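Local coordinates for class II aldolase/adducin domain protein (Pseudomonas syringae pv. phaseolicola 1448A, PDB 3OCR) that belongs to the class II aldolase/adducin family and may act as a lyase or, as in adducin, bind actin filaments, its precise role being unestablished, at residues Y55-P63 / N105-H116. Sequence-based numbering, arbitrary orientation.
Sequences YTHFSARVP and NYAGYVIHSAIH
With CG anti to the carbonyl carbon in both His112 and His116, these two histidines one helical turn apart bring their imidazoles from helix 110-118 up to Ser59 of strand 58-61, and Ser59 turns its hydroxyl between its own backbone N and carbonyl carbon (chi1 60°) to meet them. Ser59 OG lies 2.9 Å from His112 ND1 and 2.8 Å from His116 NE2, hydrogen-bonded to both, so one buried hydroxyl ties the strand to two successive turns of the helix. The oxygen sits at the edge of the His116 ring, in its plane, whereas it meets the His112 ring obliquely. A weak bond to Val125 O gives the same hydroxyl a third partner. Beyond it, the His112 ring brings its CE1 edge 3.0 Å from His57 O, and its NE2 stands 3.4 Å from His57 CB. The axes of strand 58-61 and helix 110-116 pass 9.2 Å apart, their directions 35° from parallel: in this AraD-like fold the helix packs on one face of the central mixed sheet, over strand 58-61 and its antiparallel neighbour 124-128, whose Val125 touches both helix histidines. Phe58 points away from the helix, and its ring meets those of Tyr42 and Phe78 on the other face of the sheet. On the helix face, the His57 imidazole meets Asn105 with ring and amide planes 76° apart; Asn105 CB is 3.7 Å from His57 NE2, and its ND2 approaches the ring at the edge. Gly108 brings its backbone alongside, its O 3.9 Å from His57 CD2. Asn105 OD1 accepts from Gly108 N at 3.0 Å in an Asx motif, the donor standing above the amide plane, while on the ring's other nitrogen His57 ND1 is hydrogen-bonded to Asn72 OD1.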
ATOM      1  N   TYR A  55      -2.571  20.954   2.602  1.00 33.74           N
ATOM      2  CA  TYR A  55      -2.294  21.363   3.956  1.00 33.11           C
ATOM      3  C   TYR A  55      -0.850  20.951   4.301  1.00 32.33           C
ATOM      4  O   TYR A  55      -0.196  20.246   3.529  1.00 33.33           O
ATOM      5  CB  TYR A  55      -3.358  20.783   4.883  1.00 33.45           C
ATOM      6  CG  TYR A  55      -4.747  20.994   4.298  1.00 35.21           C
ATOM      7  CD1 TYR A  55      -5.337  22.264   4.308  1.00 36.30           C
ATOM      8  CD2 TYR A  55      -5.447  19.947   3.687  1.00 36.21           C
ATOM      9  CE1 TYR A  55      -6.592  22.484   3.747  1.00 37.59           C
ATOM     10  CE2 TYR A  55      -6.711  20.150   3.124  1.00 36.92           C
ATOM     11  CZ  TYR A  55      -7.277  21.433   3.152  1.00 37.67           C
ATOM     12  OH  TYR A  55      -8.516  21.682   2.606  1.00 36.66           O
ATOM     13  N   THR A  56      -0.345  21.413   5.433  1.00 31.74           N
ATOM     14  CA  THR A  56       1.083  21.267   5.788  1.00 29.93           C
ATOM     15  C   THR A  56       2.064  22.000   4.860  1.00 28.54           C
ATOM     16  O   THR A  56       1.784  22.264   3.699  1.00 28.48           O
ATOM     17  CB  THR A  56       1.532  19.794   6.055  1.00 30.19           C
ATOM     18  OG1 THR A  56       1.966  19.160   4.842  1.00 30.31           O
ATOM     19  CG2 THR A  56       0.421  18.993   6.746  1.00 30.99           C
ATOM     20  N   HIS A  57       3.227  22.318   5.417  1.00 27.53           N
ATOM     21  CA  HIS A  57       4.133  23.283   4.840  1.00 25.89           C
ATOM     22  C   HIS A  57       5.570  23.014   5.220  1.00 23.86           C
ATOM     23  O   HIS A  57       5.848  22.494   6.313  1.00 23.55           O
ATOM     24  CB  HIS A  57       3.759  24.672   5.337  1.00 27.06           C
ATOM     25  CG  HIS A  57       2.338  25.044   5.056  1.00 30.60           C
ATOM     26  ND1 HIS A  57       1.917  25.470   3.816  1.00 31.64           N
ATOM     27  CD2 HIS A  57       1.235  25.023   5.844  1.00 32.32           C
ATOM     28  CE1 HIS A  57       0.617  25.698   3.852  1.00 33.66           C
ATOM     29  NE2 HIS A  57       0.179  25.434   5.068  1.00 34.07           N
ATOM     30  N   PHE A  58       6.467  23.359   4.306  1.00 22.17           N
ATOM     31  CA  PHE A  58       7.912  23.369   4.573  1.00 21.59           C
ATOM     32  C   PHE A  58       8.407  24.803   4.457  1.00 22.04           C
ATOM     33  O   PHE A  58       8.128  25.462   3.457  1.00 22.25           O
ATOM     34  CB  PHE A  58       8.660  22.521   3.542  1.00 21.46           C
ATOM     35  CG  PHE A  58       8.298  21.065   3.538  1.00 21.21           C
ATOM     36  CD1 PHE A  58       7.627  20.478   4.606  1.00 20.96           C
ATOM     37  CD2 PHE A  58       8.704  20.254   2.480  1.00 22.78           C
ATOM     38  CE1 PHE A  58       7.318  19.136   4.591  1.00 21.84           C
ATOM     39  CE2 PHE A  58       8.400  18.893   2.471  1.00 22.27           C
ATOM     40  CZ  PHE A  58       7.712  18.339   3.548  1.00 21.86           C
ATOM     41  N   SER A  59       9.183  25.279   5.429  1.00 23.01           N
ATOM     42  CA  SER A  59       9.754  26.639   5.323  1.00 23.49           C
ATOM     43  C   SER A  59      11.284  26.595   5.359  1.00 24.02           C
ATOM     44  O   SER A  59      11.861  25.670   5.943  1.00 25.23           O
ATOM     45  CB  SER A  59       9.226  27.544   6.443  1.00 23.10           C
ATOM     46  OG  SER A  59       9.578  27.023   7.708  1.00 23.61           O
ATOM     47  N   ALA A  60      11.918  27.585   4.723  1.00 24.49           N
ATOM     48  CA  ALA A  60      13.366  27.796   4.789  1.00 25.42           C
ATOM     49  C   ALA A  60      13.688  29.276   4.958  1.00 26.64           C
ATOM     50  O   ALA A  60      13.047  30.126   4.336  1.00 27.06           O
ATOM     51  CB  ALA A  60      14.037  27.284   3.505  1.00 25.94           C
ATOM     52  N   ARG A  61      14.705  29.580   5.757  1.00 27.62           N
ATOM     53  CA  ARG A  61      15.212  30.927   5.832  1.00 29.71           C
ATOM     54  C   ARG A  61      15.970  31.302   4.549  1.00 30.04           C
ATOM     55  O   ARG A  61      16.750  30.508   4.023  1.00 29.59           O
ATOM     56  CB  ARG A  61      16.107  31.131   7.049  1.00 30.67           C
ATOM     57  CG  ARG A  61      16.411  32.650   7.244  1.00 34.44           C
ATOM     58  CD  ARG A  61      17.383  32.884   8.324  1.00 39.98           C
ATOM     59  NE  ARG A  61      17.501  34.299   8.729  1.00 44.50           N
ATOM     60  CZ  ARG A  61      18.269  35.213   8.132  1.00 46.14           C
ATOM     61  NH1 ARG A  61      18.964  34.924   7.038  1.00 45.97           N
ATOM     62  NH2 ARG A  61      18.325  36.446   8.622  1.00 48.02           N
ATOM     63  N   VAL A  62      15.700  32.500   4.046  1.00 31.53           N
ATOM     64  CA  VAL A  62      16.454  33.087   2.937  1.00 33.45           C
ATOM     65  C   VAL A  62      17.794  33.564   3.509  1.00 36.20           C
ATOM     66  O   VAL A  62      17.811  34.376   4.435  1.00 36.69           O
ATOM     67  CB  VAL A  62      15.683  34.269   2.304  1.00 33.24           C
ATOM     68  CG1 VAL A  62      16.526  34.973   1.207  1.00 33.45           C
ATOM     69  CG2 VAL A  62      14.344  33.813   1.741  1.00 32.76           C
ATOM     70  N   PRO A  63      18.928  33.035   2.996  1.00 38.58           N
ATOM     71  CA  PRO A  63      20.202  33.500   3.540  1.00 40.86           C
ATOM     72  C   PRO A  63      20.410  34.972   3.240  1.00 43.17           C
ATOM     73  O   PRO A  63      20.111  35.421   2.134  1.00 43.89           O
ATOM     74  CB  PRO A  63      21.247  32.644   2.806  1.00 40.96           C
ATOM     75  CG  PRO A  63      20.519  31.443   2.365  1.00 40.01           C
ATOM     76  CD  PRO A  63      19.100  31.893   2.085  1.00 38.95           C
ATOM     77  N   ASN A 105      -0.924  30.421   3.166  1.00 33.11           N
ATOM     78  CA  ASN A 105      -1.817  30.026   4.233  1.00 34.26           C
ATOM     79  C   ASN A 105      -1.285  30.651   5.501  1.00 34.72           C
ATOM     80  O   ASN A 105      -0.379  30.108   6.145  1.00 34.29           O
ATOM     81  CB  ASN A 105      -1.831  28.512   4.388  1.00 34.05           C
ATOM     82  CG  ASN A 105      -2.702  28.056   5.524  1.00 35.29           C
ATOM     83  OD1 ASN A 105      -3.220  28.864   6.297  1.00 36.36           O
ATOM     84  ND2 ASN A 105      -2.882  26.744   5.628  1.00 36.16           N
ATOM     85  N   TYR A 106      -1.851  31.797   5.847  1.00 35.92           N
ATOM     86  CA  TYR A 106      -1.348  32.591   6.958  1.00 37.37           C
ATOM     87  C   TYR A 106      -1.381  31.824   8.286  1.00 37.31           C
ATOM     88  O   TYR A 106      -0.434  31.902   9.071  1.00 37.72           O
ATOM     89  CB  TYR A 106      -2.163  33.867   7.068  1.00 38.17           C
ATOM     90  CG  TYR A 106      -1.572  34.955   7.928  1.00 41.39           C
ATOM     91  CD1 TYR A 106      -1.863  35.023   9.299  1.00 42.85           C
ATOM     92  CD2 TYR A 106      -0.769  35.954   7.364  1.00 42.81           C
ATOM     93  CE1 TYR A 106      -1.355  36.049  10.085  1.00 45.50           C
ATOM     94  CE2 TYR A 106      -0.249  36.978   8.143  1.00 44.54           C
ATOM     95  CZ  TYR A 106      -0.546  37.022   9.498  1.00 45.79           C
ATOM     96  OH  TYR A 106      -0.036  38.037  10.260  1.00 46.80           O
ATOM     97  N   ALA A 107      -2.452  31.074   8.521  1.00 36.85           N
ATOM     98  CA  ALA A 107      -2.600  30.330   9.771  1.00 36.75           C
ATOM     99  C   ALA A 107      -1.650  29.124   9.843  1.00 36.14           C
ATOM    100  O   ALA A 107      -1.163  28.769  10.923  1.00 36.41           O
ATOM    101  CB  ALA A 107      -4.048  29.894   9.949  1.00 37.70           C
ATOM    102  N   GLY A 108      -1.382  28.503   8.693  1.00 34.38           N
ATOM    103  CA  GLY A 108      -0.445  27.373   8.623  1.00 33.28           C
ATOM    104  C   GLY A 108       1.014  27.766   8.853  1.00 32.52           C
ATOM    105  O   GLY A 108       1.839  26.924   9.181  1.00 32.47           O
ATOM    106  N   TYR A 109       1.330  29.047   8.650  1.00 32.04           N
ATOM    107  CA  TYR A 109       2.688  29.568   8.811  1.00 31.22           C
ATOM    108  C   TYR A 109       3.102  29.867  10.260  1.00 31.39           C
ATOM    109  O   TYR A 109       4.297  29.997  10.563  1.00 31.70           O
ATOM    110  CB  TYR A 109       2.850  30.836   7.969  1.00 30.84           C
ATOM    111  CG  TYR A 109       4.208  31.512   8.057  1.00 30.34           C
ATOM    112  CD1 TYR A 109       5.353  30.908   7.532  1.00 30.75           C
ATOM    113  CD2 TYR A 109       4.343  32.780   8.633  1.00 29.77           C
ATOM    114  CE1 TYR A 109       6.622  31.549   7.605  1.00 31.27           C
ATOM    115  CE2 TYR A 109       5.604  33.412   8.719  1.00 30.13           C
ATOM    116  CZ  TYR A 109       6.729  32.795   8.195  1.00 31.01           C
ATOM    117  OH  TYR A 109       7.961  33.433   8.248  1.00 33.18           O
ATOM    118  N   VAL A 110       2.125  30.002  11.142  1.00 30.87           N
ATOM    119  CA  VAL A 110       2.398  30.343  12.533  1.00 30.83           C
ATOM    120  C   VAL A 110       3.385  29.393  13.224  1.00 29.95           C
ATOM    121  O   VAL A 110       4.285  29.843  13.936  1.00 30.43           O
ATOM    122  CB  VAL A 110       1.091  30.446  13.336  1.00 31.24           C
ATOM    123  CG1 VAL A 110       1.385  30.560  14.841  1.00 31.85           C
ATOM    124  CG2 VAL A 110       0.261  31.666  12.837  1.00 32.32           C
ATOM    125  N   ILE A 111       3.231  28.090  13.020  1.00 29.03           N
ATOM    126  CA  ILE A 111       4.174  27.142  13.625  1.00 28.59           C
ATOM    127  C   ILE A 111       5.608  27.351  13.120  1.00 27.32           C
ATOM    128  O   ILE A 111       6.547  27.342  13.895  1.00 27.21           O
ATOM    129  CB  ILE A 111       3.710  25.659  13.494  1.00 28.64           C
ATOM    130  CG1 ILE A 111       4.648  24.750  14.296  1.00 30.36           C
ATOM    131  CG2 ILE A 111       3.564  25.219  12.011  1.00 29.11           C
ATOM    132  CD1 ILE A 111       3.978  23.487  14.821  1.00 34.61           C
ATOM    133  N   HIS A 112       5.751  27.573  11.818  1.00 26.87           N
ATOM    134  CA  HIS A 112       7.034  27.851  11.213  1.00 26.62           C
ATOM    135  C   HIS A 112       7.641  29.114  11.810  1.00 27.18           C
ATOM    136  O   HIS A 112       8.797  29.105  12.240  1.00 27.33           O
ATOM    137  CB  HIS A 112       6.884  27.911   9.688  1.00 26.20           C
ATOM    138  CG  HIS A 112       6.433  26.604   9.105  1.00 25.52           C
ATOM    139  ND1 HIS A 112       7.315  25.602   8.758  1.00 23.07           N
ATOM    140  CD2 HIS A 112       5.189  26.104   8.892  1.00 24.46           C
ATOM    141  CE1 HIS A 112       6.636  24.554   8.325  1.00 23.47           C
ATOM    142  NE2 HIS A 112       5.344  24.830   8.395  1.00 23.87           N
ATOM    143  N   SER A 113       6.838  30.176  11.866  1.00 28.00           N
ATOM    144  CA  SER A 113       7.245  31.451  12.444  1.00 29.00           C
ATOM    145  C   SER A 113       7.706  31.307  13.905  1.00 28.84           C
ATOM    146  O   SER A 113       8.752  31.833  14.291  1.00 28.90           O
ATOM    147  CB  SER A 113       6.071  32.431  12.382  1.00 28.77           C
ATOM    148  OG  SER A 113       6.493  33.675  12.894  1.00 33.29           O
ATOM    149  N   ALA A 114       6.923  30.601  14.714  1.00 29.08           N
ATOM    150  CA  ALA A 114       7.281  30.412  16.131  1.00 29.35           C
ATOM    151  C   ALA A 114       8.645  29.735  16.282  1.00 29.23           C
ATOM    152  O   ALA A 114       9.484  30.173  17.089  1.00 30.02           O
ATOM    153  CB  ALA A 114       6.201  29.603  16.866  1.00 29.76           C
ATOM    154  N   ILE A 115       8.873  28.672  15.513  1.00 28.96           N
ATOM    155  CA  ILE A 115      10.138  27.935  15.604  1.00 28.07           C
ATOM    156  C   ILE A 115      11.328  28.724  15.037  1.00 27.87           C
ATOM    157  O   ILE A 115      12.349  28.836  15.710  1.00 27.66           O
ATOM    158  CB  ILE A 115      10.062  26.504  14.971  1.00 27.56           C
ATOM    159  CG1 ILE A 115       8.902  25.681  15.559  1.00 29.17           C
ATOM    160  CG2 ILE A 115      11.388  25.759  15.158  1.00 27.29           C
ATOM    161  CD1 ILE A 115       8.896  25.549  17.118  1.00 30.72           C
ATOM    162  N   HIS A 116      11.193  29.270  13.821  1.00 28.29           N
ATOM    163  CA  HIS A 116      12.247  30.097  13.222  1.00 28.93           C
ATOM    164  C   HIS A 116      12.701  31.276  14.101  1.00 29.78           C
ATOM    165  O   HIS A 116      13.890  31.632  14.153  1.00 30.07           O
ATOM    166  CB  HIS A 116      11.828  30.616  11.830  1.00 28.13           C
ATOM    167  CG  HIS A 116      11.991  29.608  10.729  1.00 27.88           C
ATOM    168  ND1 HIS A 116      13.214  29.069  10.384  1.00 28.08           N
ATOM    169  CD2 HIS A 116      11.089  29.060   9.880  1.00 26.78           C
ATOM    170  CE1 HIS A 116      13.054  28.222   9.381  1.00 25.55           C
ATOM    171  NE2 HIS A 116      11.772  28.189   9.066  1.00 26.07           N
TER